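Long-range contact in RNA pseudouridylate synthase domain-containing protein 1 (Homo sapiens, PDB 5VBB), which probably binds RNA and converts uridine to pseudouridine, as an RluA-family pseudouridine synthase: residues 11-23 with 213-227. Residues are numbered along the deposited sequence; the frame is centred on the assembly and turned at random.
Sequences IVYRSRDFLVVNK and LRIPTDTECVEVCTP
Val-222 offers one methyl to each of two aromatic rings where two antiparallel β-hairpins from different sheets of the pseudouridine synthase fold pack face to face; strands 18-23 and 221-225 run nearly parallel, 17° apart. Its CG1 lies over the face of the Tyr-13 ring, 4.2 Å from the centroid, while CG2 makes a second CH-pi contact over the face of Phe-18. Glu-220 reaches across from the 217-220 turn, its chain extended, and brings its carboxylate to the edge of the Tyr-13 ring, the two planes only 21° apart. There OE2 accepts two bonds: Tyr-13 OH, 2.6 Å away, uses the anti lone pair, and Ser-15 OG the syn. Ser-15 OG in turn accepts from the backbone N of Asp-17 and, as an ST motif, of Phe-18, so the carboxylate is tied to the turn of the first hairpin. Tyr-13 has CG anti to its own N (chi1 -179°), which lays the ring along strand 221-225, its OH toward the 217-220 turn. A leucine at Tyr-13 would probably cost Glu-220 OE2 one of these two donors and Val-222 CG1 the flat face it packs on. Further along, Val-20 CG2 meets Val-222 CG1 at 3.5 Å, and Val-12 CG2 meets Val-224 CG2. At the far end a water accepts from Asn-22 ND2 and donates to Pro-227 O, 2.7 Å away.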
loop_
_atom_site.group_PDB
_atom_site.type_symbol
_atom_site.label_atom_id
_atom_site.label_comp_id
_atom_site.label_asym_id
_atom_site.label_seq_id
_atom_site.Cartn_x
_atom_site.Cartn_y
_atom_site.Cartn_z
ATOM N N ILE A 11 6.957 15.401 1.025
ATOM C CA ILE A 11 7.951 14.787 1.890
ATOM C C ILE A 11 7.318 14.611 3.275
ATOM O O ILE A 11 6.668 15.522 3.779
ATOM C CB ILE A 11 9.222 15.648 1.910
ATOM C CG1 ILE A 11 9.834 15.767 0.462
ATOM C CG2 ILE A 11 10.260 15.101 2.924
ATOM N N VAL A 12 7.489 13.443 3.879
ATOM C CA VAL A 12 6.900 13.203 5.190
ATOM C C VAL A 12 7.966 12.943 6.246
ATOM O O VAL A 12 7.625 12.845 7.406
ATOM C CB VAL A 12 5.847 12.066 5.148
ATOM C CG1 VAL A 12 4.683 12.487 4.271
ATOM C CG2 VAL A 12 6.430 10.756 4.649
ATOM N N TYR A 13 9.241 12.881 5.855
ATOM C CA TYR A 13 10.338 12.600 6.746
ATOM C C TYR A 13 11.620 12.935 6.021
ATOM O O TYR A 13 11.824 12.477 4.895
ATOM C CB TYR A 13 10.307 11.110 7.120
ATOM C CG TYR A 13 11.391 10.664 8.061
ATOM C CD1 TYR A 13 12.704 10.528 7.623
ATOM C CD2 TYR A 13 11.080 10.172 9.321
ATOM C CE1 TYR A 13 13.698 10.056 8.462
ATOM C CE2 TYR A 13 12.061 9.650 10.152
ATOM C CZ TYR A 13 13.377 9.658 9.743
ATOM O OH TYR A 13 14.320 9.147 10.580
ATOM N N ARG A 14 12.513 13.693 6.664
ATOM C CA ARG A 14 13.802 14.000 6.060
ATOM C C ARG A 14 14.815 14.078 7.172
ATOM O O ARG A 14 14.609 14.799 8.142
ATOM C CB ARG A 14 13.741 15.300 5.234
ATOM C CG ARG A 14 15.076 15.925 4.753
ATOM C CD ARG A 14 15.536 15.481 3.386
ATOM N NE ARG A 14 16.839 16.059 3.009
ATOM C CZ ARG A 14 17.036 17.296 2.554
ATOM N NH1 ARG A 14 16.017 18.143 2.434
ATOM N NH2 ARG A 14 18.263 17.711 2.245
ATOM N N SER A 15 15.868 13.279 7.046
ATOM C CA SER A 15 17.015 13.273 7.917
ATOM C C SER A 15 18.269 13.471 7.052
ATOM O O SER A 15 18.168 13.685 5.850
ATOM C CB SER A 15 17.104 11.961 8.691
ATOM O OG SER A 15 17.539 10.891 7.869
ATOM N N ARG A 16 19.447 13.365 7.664
ATOM C CA ARG A 16 20.720 13.443 6.948
ATOM C C ARG A 16 20.881 12.261 5.989
ATOM O O ARG A 16 21.432 12.418 4.908
ATOM C CB ARG A 16 21.887 13.409 7.960
ATOM C CG ARG A 16 21.952 14.647 8.876
ATOM C CD ARG A 16 22.671 14.376 10.212
ATOM N NE ARG A 16 24.098 14.086 10.044
ATOM C CZ ARG A 16 25.022 14.982 9.699
ATOM N NH1 ARG A 16 24.688 16.255 9.504
ATOM N NH2 ARG A 16 26.289 14.614 9.550
ATOM N N ASP A 17 20.367 11.090 6.386
ATOM C CA ASP A 17 20.548 9.822 5.691
ATOM C C ASP A 17 19.357 9.315 4.903
ATOM O O ASP A 17 19.560 8.502 4.004
ATOM C CB ASP A 17 20.894 8.745 6.731
ATOM C CG ASP A 17 22.296 8.854 7.288
ATOM O OD1 ASP A 17 23.215 9.176 6.515
ATOM O OD2 ASP A 17 22.477 8.577 8.485
ATOM N N PHE A 18 18.131 9.687 5.284
ATOM C CA PHE A 18 16.945 9.179 4.629
ATOM C C PHE A 18 15.963 10.257 4.307
ATOM O O PHE A 18 15.852 11.254 5.004
ATOM C CB PHE A 18 16.246 8.134 5.518
ATOM C CG PHE A 18 17.072 6.898 5.724
ATOM C CD1 PHE A 18 17.173 5.943 4.730
ATOM C CD2 PHE A 18 17.790 6.714 6.895
ATOM C CE1 PHE A 18 17.879 4.770 4.947
ATOM C CE2 PHE A 18 18.550 5.577 7.087
ATOM C CZ PHE A 18 18.574 4.596 6.118
ATOM N N LEU A 19 15.167 9.977 3.298
ATOM C CA LEU A 19 14.085 10.812 2.844
ATOM C C LEU A 19 12.909 9.860 2.604
ATOM O O LEU A 19 13.107 8.831 1.977
ATOM C CB LEU A 19 14.526 11.495 1.546
ATOM C CG LEU A 19 13.526 12.240 0.735
ATOM C CD1 LEU A 19 12.831 13.281 1.560
ATOM C CD2 LEU A 19 14.207 12.908 -0.428
ATOM N N VAL A 20 11.727 10.182 3.112
ATOM C CA VAL A 20 10.500 9.394 2.872
ATOM C C VAL A 20 9.525 10.312 2.180
ATOM O O VAL A 20 9.155 11.355 2.721
ATOM C CB VAL A 20 9.848 8.737 4.112
ATOM C CG1 VAL A 20 8.684 7.819 3.719
ATOM C CG2 VAL A 20 10.860 7.983 4.935
ATOM N N VAL A 21 9.074 9.899 1.000
ATOM C CA VAL A 21 8.102 10.671 0.245
ATOM C C VAL A 21 6.745 10.042 0.436
ATOM O O VAL A 21 6.646 8.859 0.776
ATOM C CB VAL A 21 8.463 10.813 -1.271
ATOM C CG1 VAL A 21 9.840 11.447 -1.454
ATOM C CG2 VAL A 21 8.411 9.475 -1.990
ATOM N N ASN A 22 5.700 10.821 0.190
ATOM C CA ASN A 22 4.330 10.349 0.144
ATOM C C ASN A 22 4.064 10.294 -1.375
ATOM O O ASN A 22 3.743 11.297 -2.000
ATOM C CB ASN A 22 3.397 11.303 0.889
ATOM C CG ASN A 22 1.959 10.888 0.860
ATOM O OD1 ASN A 22 1.621 9.830 0.344
ATOM N ND2 ASN A 22 1.088 11.697 1.427
ATOM N N LYS A 23 4.407 9.167 -1.985
ATOM C CA LYS A 23 4.375 9.023 -3.437
ATOM C C LYS A 23 2.965 9.230 -3.958
ATOM O O LYS A 23 2.012 8.783 -3.354
ATOM C CB LYS A 23 4.900 7.632 -3.887
ATOM C CG LYS A 23 5.057 7.490 -5.408
ATOM C CD LYS A 23 5.470 6.075 -5.822
ATOM C CE LYS A 23 4.378 5.052 -5.973
ATOM N NZ LYS A 23 3.415 5.315 -7.057
ATOM N N LEU A 213 5.163 3.014 7.783
ATOM C CA LEU A 213 6.417 2.370 7.394
ATOM C C LEU A 213 7.436 2.553 8.514
ATOM O O LEU A 213 7.580 3.643 9.031
ATOM C CB LEU A 213 6.918 2.955 6.063
ATOM C CG LEU A 213 8.316 2.532 5.548
ATOM C CD1 LEU A 213 8.310 1.073 5.075
ATOM C CD2 LEU A 213 8.776 3.476 4.411
ATOM N N ARG A 214 8.060 1.475 8.955
ATOM C CA ARG A 214 9.070 1.516 9.998
ATOM C C ARG A 214 10.234 0.679 9.529
ATOM O O ARG A 214 10.034 -0.496 9.259
ATOM C CB ARG A 214 8.534 0.973 11.311
ATOM C CG ARG A 214 9.466 1.244 12.501
ATOM C CD ARG A 214 9.286 0.222 13.618
ATOM N NE ARG A 214 7.913 0.159 14.094
ATOM C CZ ARG A 214 7.407 -0.780 14.893
ATOM N NH1 ARG A 214 8.171 -1.772 15.337
ATOM N NH2 ARG A 214 6.138 -0.730 15.255
ATOM N N ILE A 215 11.448 1.290 9.423
ATOM C CA ILE A 215 12.659 0.635 8.950
ATOM C C ILE A 215 13.683 0.803 10.109
ATOM O O ILE A 215 14.220 1.887 10.301
ATOM C CB ILE A 215 13.135 1.262 7.634
ATOM C CG1 ILE A 215 11.969 1.298 6.579
ATOM C CG2 ILE A 215 14.366 0.504 7.105
ATOM C CD1 ILE A 215 12.249 2.056 5.340
ATOM N N PRO A 216 13.852 -0.233 10.942
ATOM C CA PRO A 216 14.707 -0.101 12.134
ATOM C C PRO A 216 16.181 -0.292 11.806
ATOM O O PRO A 216 16.769 -1.310 12.150
ATOM C CB PRO A 216 14.149 -1.181 13.052
ATOM C CG PRO A 216 13.729 -2.275 12.110
ATOM C CD PRO A 216 13.188 -1.553 10.896
ATOM N N THR A 217 16.789 0.701 11.146
ATOM C CA THR A 217 18.204 0.592 10.752
ATOM C C THR A 217 19.141 0.754 11.962
ATOM O O THR A 217 18.753 1.279 12.999
ATOM C CB THR A 217 18.598 1.590 9.629
ATOM O OG1 THR A 217 18.808 2.901 10.175
ATOM C CG2 THR A 217 17.598 1.642 8.489
ATOM N N ASP A 218 20.385 0.325 11.786
ATOM C CA ASP A 218 21.425 0.394 12.834
ATOM C C ASP A 218 21.596 1.812 13.418
ATOM O O ASP A 218 21.699 1.944 14.632
ATOM C CB ASP A 218 22.771 -0.129 12.319
ATOM C CG ASP A 218 23.290 0.473 11.022
ATOM O OD1 ASP A 218 22.667 1.425 10.517
ATOM O OD2 ASP A 218 24.317 -0.024 10.505
ATOM N N THR A 219 21.521 2.852 12.584
ATOM C CA THR A 219 21.691 4.245 13.003
ATOM C C THR A 219 20.406 5.040 13.222
ATOM O O THR A 219 20.446 6.087 13.867
ATOM C CB THR A 219 22.486 4.989 11.906
ATOM O OG1 THR A 219 21.795 4.853 10.664
ATOM C CG2 THR A 219 23.894 4.469 11.753
ATOM N N GLU A 220 19.280 4.618 12.622
ATOM C CA GLU A 220 18.084 5.433 12.645
ATOM C C GLU A 220 16.832 4.598 12.461
ATOM O O GLU A 220 16.825 3.737 11.595
ATOM C CB GLU A 220 18.230 6.385 11.454
ATOM C CG GLU A 220 17.216 7.498 11.338
ATOM C CD GLU A 220 17.608 8.459 10.233
ATOM O OE1 GLU A 220 18.820 8.620 9.976
ATOM O OE2 GLU A 220 16.702 9.025 9.590
ATOM N N CYS A 221 15.784 4.840 13.242
ATOM C CA CYS A 221 14.518 4.125 13.047
ATOM C C CYS A 221 13.660 5.039 12.232
ATOM O O CYS A 221 13.091 6.006 12.760
ATOM C CB CYS A 221 13.857 3.754 14.370
ATOM S SG CYS A 221 12.285 2.874 14.186
ATOM N N VAL A 222 13.619 4.775 10.915
ATOM C CA VAL A 222 12.837 5.573 9.975
ATOM C C VAL A 222 11.416 5.138 10.173
ATOM O O VAL A 222 11.102 4.017 9.801
ATOM C CB VAL A 222 13.284 5.353 8.515
ATOM C CG1 VAL A 222 12.409 6.154 7.532
ATOM C CG2 VAL A 222 14.758 5.663 8.341
ATOM N N GLU A 223 10.569 5.981 10.797
ATOM C CA GLU A 223 9.197 5.589 11.064
ATOM C C GLU A 223 8.246 6.679 10.623
ATOM O O GLU A 223 8.360 7.827 11.072
ATOM C CB GLU A 223 9.055 5.275 12.547
ATOM C CG GLU A 223 7.638 4.994 13.001
ATOM C CD GLU A 223 7.555 4.582 14.455
ATOM O OE1 GLU A 223 8.526 4.818 15.207
ATOM O OE2 GLU A 223 6.520 3.994 14.837
ATOM N N VAL A 224 7.317 6.356 9.730
ATOM C CA VAL A 224 6.404 7.383 9.275
ATOM C C VAL A 224 5.013 6.829 9.252
ATOM O O VAL A 224 4.774 5.623 9.087
ATOM C CB VAL A 224 6.789 8.071 7.911
ATOM C CG1 VAL A 224 8.283 8.302 7.806
ATOM C CG2 VAL A 224 6.311 7.289 6.701
ATOM N N CYS A 225 4.100 7.753 9.482
ATOM C CA CYS A 225 2.690 7.571 9.410
ATOM C C CYS A 225 2.165 8.750 8.643
ATOM O O CYS A 225 2.065 9.848 9.186
ATOM C CB CYS A 225 2.087 7.487 10.803
ATOM S SG CYS A 225 0.502 6.692 10.799
ATOM N N THR A 226 1.944 8.547 7.347
ATOM C CA THR A 226 1.530 9.605 6.459
ATOM C C THR A 226 0.084 10.037 6.710
ATOM O O THR A 226 -0.691 9.273 7.307
ATOM C CB THR A 226 1.559 9.152 4.976
ATOM O OG1 THR A 226 0.419 8.321 4.734
ATOM C CG2 THR A 226 2.832 8.473 4.566
ATOM N N PRO A 227 -0.331 11.194 6.139
ATOM C CA PRO A 227 -1.743 11.575 6.222
ATOM C C PRO A 227 -2.641 10.563 5.509
ATOM O O PRO A 227 -2.225 9.900 4.556
ATOM C CB PRO A 227 -1.800 12.914 5.476
ATOM C CG PRO A 227 -0.422 13.438 5.505
ATOM C CD PRO A 227 0.445 12.213 5.401
HETATM O O HOH W 1 14.187 9.082 13.302
HETATM O O HOH W 2 -1.820 10.893 2.095
#